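Local coordinates for ABC transporter substrate-binding protein (Bradyrhizobium japonicum, PDB 4I1D) that probably captures small solutes, perhaps polyamines, in the periplasm for uptake by an ABC transporter, and can hold d-malate, at residues 8-13 with 59-64; 103-108 with 227-232. One frame throughout, in Å; residues are numbered along the deposited sequence.

Contact 1 (8-13 with 59-64)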
loop_
_atom_site.group_PDB
_atom_site.type_symbol
_atom_site.label_atom_id
_atom_site.label_comp_id
_atom_site.label_asym_id
_atom_site.label_seq_id
_atom_site.Cartn_x
_atom_site.Cartn_y
_atom_site.Cartn_z
ATOM N N VAL A 8 5.988 -33.543 19.243
ATOM C CA VAL A 8 5.206 -32.325 19.055
ATOM C C VAL A 8 3.738 -32.622 18.729
ATOM O O VAL A 8 3.445 -33.374 17.804
ATOM C CB VAL A 8 5.801 -31.478 17.910
ATOM C CG1 VAL A 8 5.021 -30.188 17.740
ATOM C CG2 VAL A 8 7.284 -31.206 18.174
ATOM N N SER A 9 2.822 -32.018 19.482
ATOM C CA SER A 9 1.391 -32.162 19.223
ATOM C C SER A 9 0.688 -30.809 19.389
ATOM O O SER A 9 1.322 -29.762 19.256
ATOM C CB SER A 9 0.775 -33.241 20.133
ATOM O OG SER A 9 -0.589 -33.487 19.810
ATOM N N GLN A 10 -0.612 -30.823 19.687
ATOM C CA GLN A 10 -1.410 -29.593 19.651
ATOM C C GLN A 10 -1.690 -28.971 21.020
ATOM O O GLN A 10 -2.430 -27.989 21.117
ATOM C CB GLN A 10 -2.728 -29.812 18.894
ATOM C CG GLN A 10 -2.658 -29.532 17.402
ATOM C CD GLN A 10 -2.894 -30.776 16.559
ATOM O OE1 GLN A 10 -2.182 -31.774 16.694
ATOM N NE2 GLN A 10 -3.900 -30.721 15.687
ATOM N N GLY A 11 -1.098 -29.533 22.067
ATOM C CA GLY A 11 -1.193 -28.960 23.401
ATOM C C GLY A 11 -2.551 -29.144 24.057
ATOM O O GLY A 11 -3.362 -29.943 23.594
ATOM N N GLY A 12 -2.788 -28.418 25.149
ATOM C CA GLY A 12 -4.099 -28.387 25.781
ATOM C C GLY A 12 -4.511 -29.703 26.422
ATOM O O GLY A 12 -3.648 -30.517 26.779
ATOM N N ALA A 13 -5.823 -29.913 26.576
ATOM C CA ALA A 13 -6.314 -31.130 27.227
ATOM C C ALA A 13 -5.859 -32.362 26.455
ATOM O O ALA A 13 -5.495 -33.386 27.044
ATOM C CB ALA A 13 -7.822 -31.108 27.351
ATOM N N VAL A 59 9.465 -36.222 16.339
ATOM C CA VAL A 59 8.195 -36.854 16.062
ATOM C C VAL A 59 7.080 -35.822 16.146
ATOM O O VAL A 59 6.991 -35.068 17.111
ATOM C CB VAL A 59 7.917 -38.003 17.041
ATOM C CG1 VAL A 59 6.554 -38.608 16.774
ATOM C CG2 VAL A 59 9.012 -39.064 16.940
ATOM N N VAL A 60 6.241 -35.801 15.118
ATOM C CA VAL A 60 5.120 -34.882 15.039
ATOM C C VAL A 60 3.798 -35.630 14.922
ATOM O O VAL A 60 3.670 -36.576 14.148
ATOM C CB VAL A 60 5.275 -33.928 13.843
ATOM C CG1 VAL A 60 4.023 -33.097 13.659
ATOM C CG2 VAL A 60 6.491 -33.031 14.063
ATOM N N ASP A 61 2.832 -35.207 15.725
ATOM C CA ASP A 61 1.475 -35.724 15.676
ATOM C C ASP A 61 0.626 -34.712 14.911
ATOM O O ASP A 61 0.465 -33.581 15.361
ATOM C CB ASP A 61 0.940 -35.876 17.095
ATOM C CG ASP A 61 -0.557 -36.067 17.135
ATOM O OD1 ASP A 61 -1.074 -36.818 16.277
ATOM O OD2 ASP A 61 -1.215 -35.471 18.022
ATOM N N THR A 62 0.089 -35.110 13.760
ATOM C CA THR A 62 -0.593 -34.157 12.887
ATOM C C THR A 62 -1.724 -34.808 12.073
ATOM O O THR A 62 -1.703 -36.021 11.843
ATOM C CB THR A 62 0.445 -33.506 11.941
ATOM O OG1 THR A 62 -0.123 -32.365 11.285
ATOM C CG2 THR A 62 0.919 -34.515 10.901
ATOM N N PRO A 63 -2.724 -34.010 11.638
ATOM C CA PRO A 63 -3.749 -34.581 10.759
ATOM C C PRO A 63 -3.137 -35.392 9.625
ATOM O O PRO A 63 -2.188 -34.977 8.967
ATOM C CB PRO A 63 -4.478 -33.343 10.225
ATOM C CG PRO A 63 -4.406 -32.393 11.389
ATOM C CD PRO A 63 -3.019 -32.602 11.967
ATOM N N THR A 64 -3.709 -36.563 9.417
ATOM C CA THR A 64 -3.129 -37.597 8.584
ATOM C C THR A 64 -2.833 -37.126 7.154
ATOM O O THR A 64 -1.849 -37.540 6.544
ATOM C CB THR A 64 -4.063 -38.821 8.598
ATOM O OG1 THR A 64 -4.225 -39.253 9.955
ATOM C CG2 THR A 64 -3.511 -39.952 7.777
#
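Val8 and Val60 form the parallel bridge on which this contact is built. Val8 N donates to Val59 O at 2.8 Å and Val8 O accepts from Asp61 N at 2.8 Å, so one residue grips both neighbours of its partner. The second bond is nearly straight (N-H...O 172°). Val60 CA also turns its hydrogen to Val8 O, at 3.6 Å. On the sheet face that the two valines share, Val8 CB rests 4.2 Å from Val60 CG2, with Ile39 and Ala42 among the residues completing the apolar layer.

The close packing continues for one more residue. With its OG anti to the backbone N (chi1 -174°), Ser9 reaches across to Asp61 and donates to OD2 at 2.7 Å, using the anti lone pair, the one away from OD1. Tyr14, from helix 12-30, hydrogen-bonds the same OD2, and Gln18 of that helix hydrogen-bonds Ser9 OG. The other oxygen, OD1, faces Thr231 OG1, whose one proton may go to it or to Glu103.

Beyond Asp61 the contact becomes loose and partly exposed. The chain of Gln10, bent at chi2, crosses the Asp61 side chain at about a right angle. Its amide plane is 51° from the carboxylate, and OE1 stands 3.5 Å from Asp61 O, an approach of two acceptors rather than a bond. Gln10 NE2 then passes Pro63 CD at 4.3 Å; glycerol and acetate, probably from the crystallisation liquor, also lie close to the proline.

The chemistry divides accordingly: backbone bonds and valines join two neighbouring parallel strands of a mixed sheet, while Asp61 ties that sheet to helix 12-30. Hydroxyls on OD2 would favour a charged carboxylate, but nearby Glu103 leaves its ionisation open.

Contact 2 (103-108 with 227-232); sequences EFYSSV and ILQSTS
Backbone hydrogen bonds join Tyr105 to Gln229 and Ser107 to Ile227 in both directions, making two antiparallel hydrogen-bonded pairs; Gln229 N meets Tyr105 O at 2.8 Å. Glu103 O accepts from Thr231 N one pair further along. In the non-hydrogen-bonded pairs CA-H...O contacts fill in, as from Phe104 CA to Gln229 O at 3.2 Å.

Ring contacts occupy both faces of the sheet. Ser230 CB sits over the Phe104 ring, 4.0 Å from its centroid, and Leu228 CD1 is 4.0 Å from Phe104 CB. On the other face, Tyr105 turns CG between its backbone N and carbonyl carbon (chi1 60°), which folds the ring across the neighbouring strand. Gln229 CB lies over one ring face, 4.0 Å from the centroid, and Thr231 N is at the edge. Trp205, part of the malate pocket, meets the ring edge-to-face. With an alanine in place of Tyr105, Gln229 CB would probably lose its aromatic cover and Trp205 its ring partner, opening a gap beside the pocket.

Among polar side chains, Glu103 OE1 and Thr231 OG1 come within 2.5 Å, a distance too short to press, and the single threonine proton may instead go to Asp61 OD1. Ser230 OG turns to Thr64, and Ser106 OG to Gln298.

Long antiparallel strands passing from one lobe towards the other, with Trp205 of the malate pocket packed against them, are consistent with the hinge of a type II periplasmic binding protein.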
loop_
_atom_site.group_PDB
_atom_site.type_symbol
_atom_site.label_atom_id
_atom_site.label_comp_id
_atom_site.label_asym_id
_atom_site.label_seq_id
_atom_site.Cartn_x
_atom_site.Cartn_y
_atom_site.Cartn_z
ATOM N N GLU A 103 -4.853 -41.350 16.650
ATOM C CA GLU A 103 -6.128 -41.204 17.340
ATOM C C GLU A 103 -7.208 -40.688 16.380
ATOM O O GLU A 103 -6.904 -39.997 15.403
ATOM C CB GLU A 103 -5.972 -40.238 18.513
ATOM C CG GLU A 103 -5.403 -38.886 18.108
ATOM C CD GLU A 103 -6.468 -37.907 17.592
ATOM O OE1 GLU A 103 -6.108 -36.970 16.850
ATOM O OE2 GLU A 103 -7.659 -38.056 17.935
ATOM N N PHE A 104 -8.466 -41.016 16.659
ATOM C CA PHE A 104 -9.572 -40.547 15.834
ATOM C C PHE A 104 -10.411 -39.516 16.573
ATOM O O PHE A 104 -10.690 -39.680 17.766
ATOM C CB PHE A 104 -10.459 -41.709 15.425
ATOM C CG PHE A 104 -9.839 -42.614 14.417
ATOM C CD1 PHE A 104 -9.069 -43.689 14.821
ATOM C CD2 PHE A 104 -10.034 -42.397 13.058
ATOM C CE1 PHE A 104 -8.501 -44.539 13.889
ATOM C CE2 PHE A 104 -9.463 -43.233 12.120
ATOM C CZ PHE A 104 -8.689 -44.308 12.535
ATOM N N TYR A 105 -10.793 -38.454 15.859
ATOM C CA TYR A 105 -11.717 -37.444 16.369
ATOM C C TYR A 105 -12.773 -37.141 15.327
ATOM O O TYR A 105 -12.600 -37.474 14.156
ATOM C CB TYR A 105 -10.977 -36.157 16.725
ATOM C CG TYR A 105 -10.242 -35.487 15.578
ATOM C CD1 TYR A 105 -10.751 -34.351 14.960
ATOM C CD2 TYR A 105 -9.028 -35.975 15.132
ATOM C CE1 TYR A 105 -10.058 -33.718 13.924
ATOM C CE2 TYR A 105 -8.338 -35.359 14.097
ATOM C CZ TYR A 105 -8.851 -34.232 13.502
ATOM O OH TYR A 105 -8.143 -33.634 12.483
ATOM N N SER A 106 -13.855 -36.491 15.744
ATOM C CA SER A 106 -14.934 -36.158 14.822
ATOM C C SER A 106 -15.278 -34.678 14.833
ATOM O O SER A 106 -15.201 -34.018 15.873
ATOM C CB SER A 106 -16.187 -36.967 15.152
ATOM O OG SER A 106 -15.922 -38.356 15.100
ATOM N N SER A 107 -15.652 -34.166 13.661
ATOM C CA SER A 107 -16.354 -32.895 13.576
ATOM C C SER A 107 -17.829 -33.248 13.620
ATOM O O SER A 107 -18.290 -34.035 12.813
ATOM C CB SER A 107 -16.025 -32.170 12.272
ATOM O OG SER A 107 -14.665 -31.758 12.258
ATOM N N VAL A 108 -18.563 -32.687 14.573
ATOM C CA VAL A 108 -19.953 -33.080 14.783
ATOM C C VAL A 108 -20.917 -31.894 14.835
ATOM O O VAL A 108 -20.519 -30.750 15.082
ATOM C CB VAL A 108 -20.124 -33.932 16.078
ATOM C CG1 VAL A 108 -19.433 -35.286 15.935
ATOM C CG2 VAL A 108 -19.590 -33.180 17.295
ATOM N N ILE A 227 -18.155 -36.076 10.725
ATOM C CA ILE A 227 -17.007 -36.344 9.869
ATOM C C ILE A 227 -15.870 -36.959 10.706
ATOM O O ILE A 227 -15.280 -36.300 11.574
ATOM C CB ILE A 227 -16.519 -35.077 9.146
ATOM C CG1 ILE A 227 -17.628 -34.487 8.273
ATOM C CG2 ILE A 227 -15.304 -35.400 8.298
ATOM C CD1 ILE A 227 -18.635 -33.680 9.045
ATOM N N LEU A 228 -15.588 -38.233 10.448
ATOM C CA LEU A 228 -14.610 -38.987 11.232
ATOM C C LEU A 228 -13.204 -38.769 10.681
ATOM O O LEU A 228 -12.934 -39.036 9.504
ATOM C CB LEU A 228 -14.954 -40.476 11.231
ATOM C CG LEU A 228 -13.999 -41.373 12.015
ATOM C CD1 LEU A 228 -13.802 -40.862 13.457
ATOM C CD2 LEU A 228 -14.525 -42.787 12.002
ATOM N N GLN A 229 -12.318 -38.281 11.538
ATOM C CA GLN A 229 -10.981 -37.889 11.119
ATOM C C GLN A 229 -9.932 -38.471 12.053
ATOM O O GLN A 229 -10.274 -39.098 13.056
ATOM C CB GLN A 229 -10.880 -36.367 11.109
ATOM C CG GLN A 229 -11.875 -35.711 10.156
ATOM C CD GLN A 229 -12.167 -34.268 10.541
ATOM O OE1 GLN A 229 -13.266 -33.940 11.013
ATOM N NE2 GLN A 229 -11.183 -33.405 10.356
ATOM N N SER A 230 -8.657 -38.255 11.733
ATOM C CA SER A 230 -7.578 -38.783 12.560
ATOM C C SER A 230 -6.295 -37.974 12.438
ATOM O O SER A 230 -6.038 -37.338 11.411
ATOM C CB SER A 230 -7.271 -40.226 12.148
ATOM O OG SER A 230 -6.639 -40.251 10.876
ATOM N N THR A 231 -5.474 -38.016 13.482
ATOM C CA THR A 231 -4.080 -37.599 13.346
ATOM C C THR A 231 -3.185 -38.837 13.295
ATOM O O THR A 231 -3.595 -39.942 13.693
ATOM C CB THR A 231 -3.616 -36.668 14.489
ATOM O OG1 THR A 231 -3.845 -37.308 15.748
ATOM C CG2 THR A 231 -4.374 -35.326 14.445
ATOM N N SER A 232 -1.974 -38.645 12.783
ATOM C CA SER A 232 -0.986 -39.712 12.691
ATOM C C SER A 232 0.386 -39.215 13.170
ATOM O O SER A 232 0.665 -38.010 13.162
ATOM C CB SER A 232 -0.869 -40.223 11.241
ATOM O OG SER A 232 -2.095 -40.772 10.789
#

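Both contacts are buried and belong to one sheet, in which strand 59-63 is shared ground: parallel to 4-9 in contact 1, it runs antiparallel to 219-235, the second strand of contact 2. The two meet directly, for Thr64 OG1 lies 2.7 Å from Ser232 OG and 2.8 Å from Ser230 OG, both probable hydrogen bonds. Contact 2, nearer the centre of the chain, buries more than twice the surface (579 against 267 Å²) and mixes aromatic cover with hydroxyls. Contact 1 lies further out; it is short, has a single bridge, and frays at Gln10, and its polar side chains centre on one carboxylate. Strand 219-235 runs between its pairing with 59-63 and contact 2, at the probable hinge.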